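Local coordinates for protein 3-deoxy-d-manno-octulosonic-acid transferase (Acinetobacter baumannii, PDB 4BFC) that probably transfers Kdo from CMP-Kdo to a lipid A precursor, this fragment being its C-terminal CMP-Kdo binding domain, at residues 98-102 and 103-107; 48-52 and 53-57. All blocks are in the same frame, centred on the assembly; numbering follows the deposited sequence.

Contact 1: 98-102 and 103-107; sequences THRRS and MGQSI
The backbone of Arg100 and Arg101 leaves the strand, turns back through Met103 and Gly104 and closes on Arg100 O, which accepts from Met103 N and Gln105 N, each at 3.1 Å, on opposite faces of its carbonyl plane. Gly104 N bonds to Arg101 O at 2.9 Å. The two bonds from Gln105 N and Gly104 N make a Schellman motif, with Gly104 at positive phi (61°). It includes the 3-10 residues Arg101 and Ser102 after strand 98-100. Within the chain this is an edge strand of the parallel sheet, paired with strand 113-115. The Gln105 side chain swings in against the end of the strand. Its CG is anti to its own carbonyl carbon (chi1 -63°) and the chain then runs extended. Gln105 OE1 takes Arg100 N in the amide plane, on a lone pair, at 2.8 Å. A water bridges OE1 to Thr98 O. The Gln105 amide stands nearly upright to the His99 ring, with OE1 at the ring edge; that ring stacks on His108. Met103 SD lies 3.7 Å from Arg100 CD. A second water joins Gln105 O to Arg101 NH1. Arg101 NH2 forms a salt bridge with Glu121, and Arg100 with Asp85 and Asp117.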
# COMPACT_ATOMS: atom_id res chain seq x y z
N THR A 98 -14.29 -19.37 -15.11
CA THR A 98 -14.13 -18.06 -14.41
C THR A 98 -14.72 -16.92 -15.24
O THR A 98 -14.39 -16.80 -16.44
CB THR A 98 -12.63 -17.80 -14.18
OG1 THR A 98 -12.02 -18.93 -13.54
CG2 THR A 98 -12.35 -16.49 -13.27
N HIS A 99 -15.64 -16.18 -14.65
CA HIS A 99 -16.26 -14.99 -15.23
C HIS A 99 -15.82 -13.78 -14.47
O HIS A 99 -15.38 -13.86 -13.28
CB HIS A 99 -17.77 -15.17 -15.28
CG HIS A 99 -18.16 -16.35 -16.11
ND1 HIS A 99 -17.79 -16.48 -17.43
CD2 HIS A 99 -18.78 -17.54 -15.76
CE1 HIS A 99 -18.23 -17.69 -17.88
NE2 HIS A 99 -18.82 -18.33 -16.86
N ARG A 100 -15.82 -12.65 -15.17
CA ARG A 100 -15.18 -11.40 -14.65
C ARG A 100 -16.10 -10.20 -14.58
O ARG A 100 -16.78 -9.85 -15.57
CB ARG A 100 -13.96 -11.00 -15.52
CG ARG A 100 -12.91 -12.06 -15.71
CD ARG A 100 -11.80 -11.55 -16.60
NE ARG A 100 -10.96 -10.64 -15.83
CZ ARG A 100 -9.64 -10.40 -16.08
NH1 ARG A 100 -9.00 -10.98 -17.10
NH2 ARG A 100 -8.93 -9.60 -15.25
N ARG A 101 -16.20 -9.56 -13.42
CA ARG A 101 -16.97 -8.37 -13.27
C ARG A 101 -16.48 -7.31 -14.28
O ARG A 101 -17.29 -6.59 -14.85
CB ARG A 101 -16.79 -7.83 -11.81
CG ARG A 101 -17.51 -6.54 -11.47
CD ARG A 101 -19.02 -6.70 -11.61
NE ARG A 101 -19.71 -5.69 -10.86
CZ ARG A 101 -21.03 -5.58 -10.82
NH1 ARG A 101 -21.75 -6.40 -11.57
NH2 ARG A 101 -21.59 -4.64 -10.08
N SER A 102 -15.17 -7.24 -14.50
CA SER A 102 -14.64 -6.18 -15.41
C SER A 102 -15.11 -6.29 -16.84
O SER A 102 -14.97 -5.30 -17.59
CB SER A 102 -13.13 -6.17 -15.42
OG SER A 102 -12.54 -7.30 -16.00
N MET A 103 -15.59 -7.48 -17.21
CA MET A 103 -16.12 -7.72 -18.57
C MET A 103 -17.64 -7.69 -18.61
O MET A 103 -18.28 -8.12 -19.60
CB MET A 103 -15.61 -9.04 -19.09
CG MET A 103 -14.10 -9.12 -19.19
SD MET A 103 -13.64 -10.75 -19.72
CE MET A 103 -14.66 -11.06 -21.18
N GLY A 104 -18.24 -7.16 -17.55
CA GLY A 104 -19.71 -7.08 -17.34
C GLY A 104 -20.32 -8.47 -17.31
O GLY A 104 -21.48 -8.66 -17.68
N GLN A 105 -19.52 -9.44 -16.88
CA GLN A 105 -20.09 -10.81 -16.75
C GLN A 105 -20.82 -10.99 -15.43
O GLN A 105 -20.60 -10.27 -14.43
CB GLN A 105 -19.08 -11.88 -16.99
CG GLN A 105 -18.53 -11.85 -18.43
CD GLN A 105 -17.40 -12.81 -18.70
OE1 GLN A 105 -16.53 -13.04 -17.89
NE2 GLN A 105 -17.40 -13.38 -19.93
N SER A 106 -21.63 -12.05 -15.44
CA SER A 106 -22.42 -12.45 -14.28
C SER A 106 -21.99 -13.87 -13.79
O SER A 106 -21.13 -14.55 -14.37
CB SER A 106 -23.88 -12.43 -14.70
OG SER A 106 -24.14 -13.38 -15.76
N ILE A 107 -22.61 -14.33 -12.70
CA ILE A 107 -22.40 -15.73 -12.31
C ILE A 107 -23.38 -16.62 -13.11
O ILE A 107 -24.58 -16.45 -12.94
CB ILE A 107 -22.66 -15.84 -10.78
CG1 ILE A 107 -21.46 -15.16 -10.03
CG2 ILE A 107 -22.81 -17.33 -10.36
CD1 ILE A 107 -21.60 -15.04 -8.48
O HOH W 1 -14.06 -14.44 -18.19
O HOH W 2 -21.49 -7.60 -14.25

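Contact 2: 48-52 and 53-57; sequences ASTHA and PEEQQ
The carboxylates of Glu54 and Glu55 reach back to His51 and Thr50, and each is met on the anti side of one oxygen, about 25° out of its plane. The His51 ring has Ser49 O at its edge, in plane. Outside the two segments, the ring meets His80 edge-to-face and His145 with the planes about 25° apart; NE2 is hydrogen-bonded to His145 NE2. Glu54 OE1 takes His51 N at 2.9 Å in a nearly straight bond (171°). To get there the Glu54 side chain runs extended past His51 O, with its CG 3.2 Å from that oxygen. OE1 also accepts from Gly136 N, and OE2 from Ser137 N and Leu138 N. Four backbone N-H groups thus hold this buried carboxylate. Glu55 bends at its second torsion instead, which brings OE2 to Thr50 OG1; the hydroxyl donates at 2.7 Å. Glu55 OE1 forms a salt bridge with Arg83. Between these bonds the chain makes a type VIa turn. The peptide before Pro53 is cis, and Glu54 N returns to His51 O at 2.8 Å. Pro53 is the N-cap, and Gln57 N bonds to its carbonyl. A sulfate about 3 Å from the His51 side chain may mark a ligand pocket, consistent with a CMP-Kdo binding domain. The turn joins strand 43-50 to helix 54-68 in a beta-alpha-beta unit. Glu55 packs on strand 72-78 and helix 84-93, while Ala48 lies against helix 122-128.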
# COMPACT_ATOMS: atom_id res chain seq x y z
N ALA A 48 -11.83 -12.55 0.15
CA ALA A 48 -11.90 -11.07 0.06
C ALA A 48 -10.62 -10.45 0.48
O ALA A 48 -9.99 -10.87 1.45
CB ALA A 48 -13.05 -10.56 0.92
N SER A 49 -10.23 -9.39 -0.26
CA SER A 49 -8.96 -8.69 0.05
C SER A 49 -7.73 -9.62 0.09
O SER A 49 -6.89 -9.54 1.00
CB SER A 49 -9.09 -7.88 1.33
OG SER A 49 -10.10 -6.92 1.16
N THR A 50 -7.63 -10.47 -0.90
CA THR A 50 -6.60 -11.50 -0.94
C THR A 50 -5.29 -10.94 -1.48
O THR A 50 -5.24 -9.97 -2.26
CB THR A 50 -7.02 -12.71 -1.82
OG1 THR A 50 -7.48 -12.25 -3.08
CG2 THR A 50 -8.16 -13.50 -1.10
N HIS A 51 -4.22 -11.59 -1.03
CA HIS A 51 -2.83 -11.43 -1.49
C HIS A 51 -2.26 -12.75 -1.94
O HIS A 51 -2.74 -13.80 -1.46
CB HIS A 51 -1.94 -10.97 -0.32
CG HIS A 51 -2.30 -9.64 0.30
ND1 HIS A 51 -1.38 -8.66 0.49
CD2 HIS A 51 -3.51 -9.13 0.78
CE1 HIS A 51 -1.98 -7.62 1.13
NE2 HIS A 51 -3.27 -7.90 1.29
N ALA A 52 -1.20 -12.73 -2.77
CA ALA A 52 -0.48 -13.96 -3.15
C ALA A 52 0.13 -14.52 -1.86
O ALA A 52 0.66 -13.77 -1.04
CB ALA A 52 0.62 -13.67 -4.14
N PRO A 53 0.08 -15.84 -1.66
CA PRO A 53 -0.36 -16.97 -2.53
C PRO A 53 -1.76 -17.46 -2.11
O PRO A 53 -2.15 -18.61 -2.41
CB PRO A 53 0.69 -18.04 -2.20
CG PRO A 53 0.86 -17.87 -0.76
CD PRO A 53 0.83 -16.37 -0.49
N GLU A 54 -2.52 -16.61 -1.47
CA GLU A 54 -3.85 -17.00 -0.88
C GLU A 54 -4.84 -17.48 -1.98
O GLU A 54 -5.58 -18.44 -1.72
CB GLU A 54 -4.48 -15.88 -0.10
CG GLU A 54 -3.69 -15.46 1.13
CD GLU A 54 -4.35 -14.32 1.89
OE1 GLU A 54 -4.84 -13.33 1.23
OE2 GLU A 54 -4.45 -14.40 3.13
N GLU A 55 -4.94 -16.79 -3.13
CA GLU A 55 -5.84 -17.21 -4.20
C GLU A 55 -5.44 -18.61 -4.70
O GLU A 55 -6.35 -19.48 -4.75
CB GLU A 55 -5.94 -16.26 -5.38
CG GLU A 55 -6.33 -14.79 -5.05
CD GLU A 55 -5.10 -13.94 -4.86
OE1 GLU A 55 -3.93 -14.38 -5.06
OE2 GLU A 55 -5.28 -12.76 -4.53
N GLN A 56 -4.17 -18.79 -5.06
CA GLN A 56 -3.66 -20.10 -5.49
C GLN A 56 -4.03 -21.17 -4.43
O GLN A 56 -4.63 -22.23 -4.79
CB GLN A 56 -2.16 -20.01 -5.72
CG GLN A 56 -1.54 -21.33 -6.15
CD GLN A 56 -1.98 -21.68 -7.55
OE1 GLN A 56 -1.87 -20.85 -8.45
NE2 GLN A 56 -2.49 -22.90 -7.75
N GLN A 57 -3.66 -20.92 -3.16
CA GLN A 57 -3.78 -21.96 -2.11
C GLN A 57 -5.20 -22.32 -1.80
O GLN A 57 -5.54 -23.53 -1.69
CB GLN A 57 -3.02 -21.61 -0.82
CG GLN A 57 -1.49 -21.45 -0.99
CD GLN A 57 -0.78 -21.12 0.30
OE1 GLN A 57 0.43 -21.32 0.41
NE2 GLN A 57 -1.48 -20.56 1.26

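In the fold
Both contacts follow a strand of the same parallel sheet, but at different places in it. Contact 2 leaves inner strand 43-50 and is partly buried. Contact 1 leaves edge strand 98-100 and lies on the surface. Their centres are 19 Å apart and they do not touch. In each, a side chain turns back to take a backbone N-H of the preceding segment. Contact 1 uses a neutral glutamine amide, with waters bridging beside it. Contact 2 uses two glutamates, one of them held by main-chain N-H groups from the loop after strand 131-134. The outcomes also differ: contact 1 reverses the chain after its strand, and contact 2 starts a helix. Helix 84-93 meets both, through Arg100 (Asp85, Phe88) and Glu55.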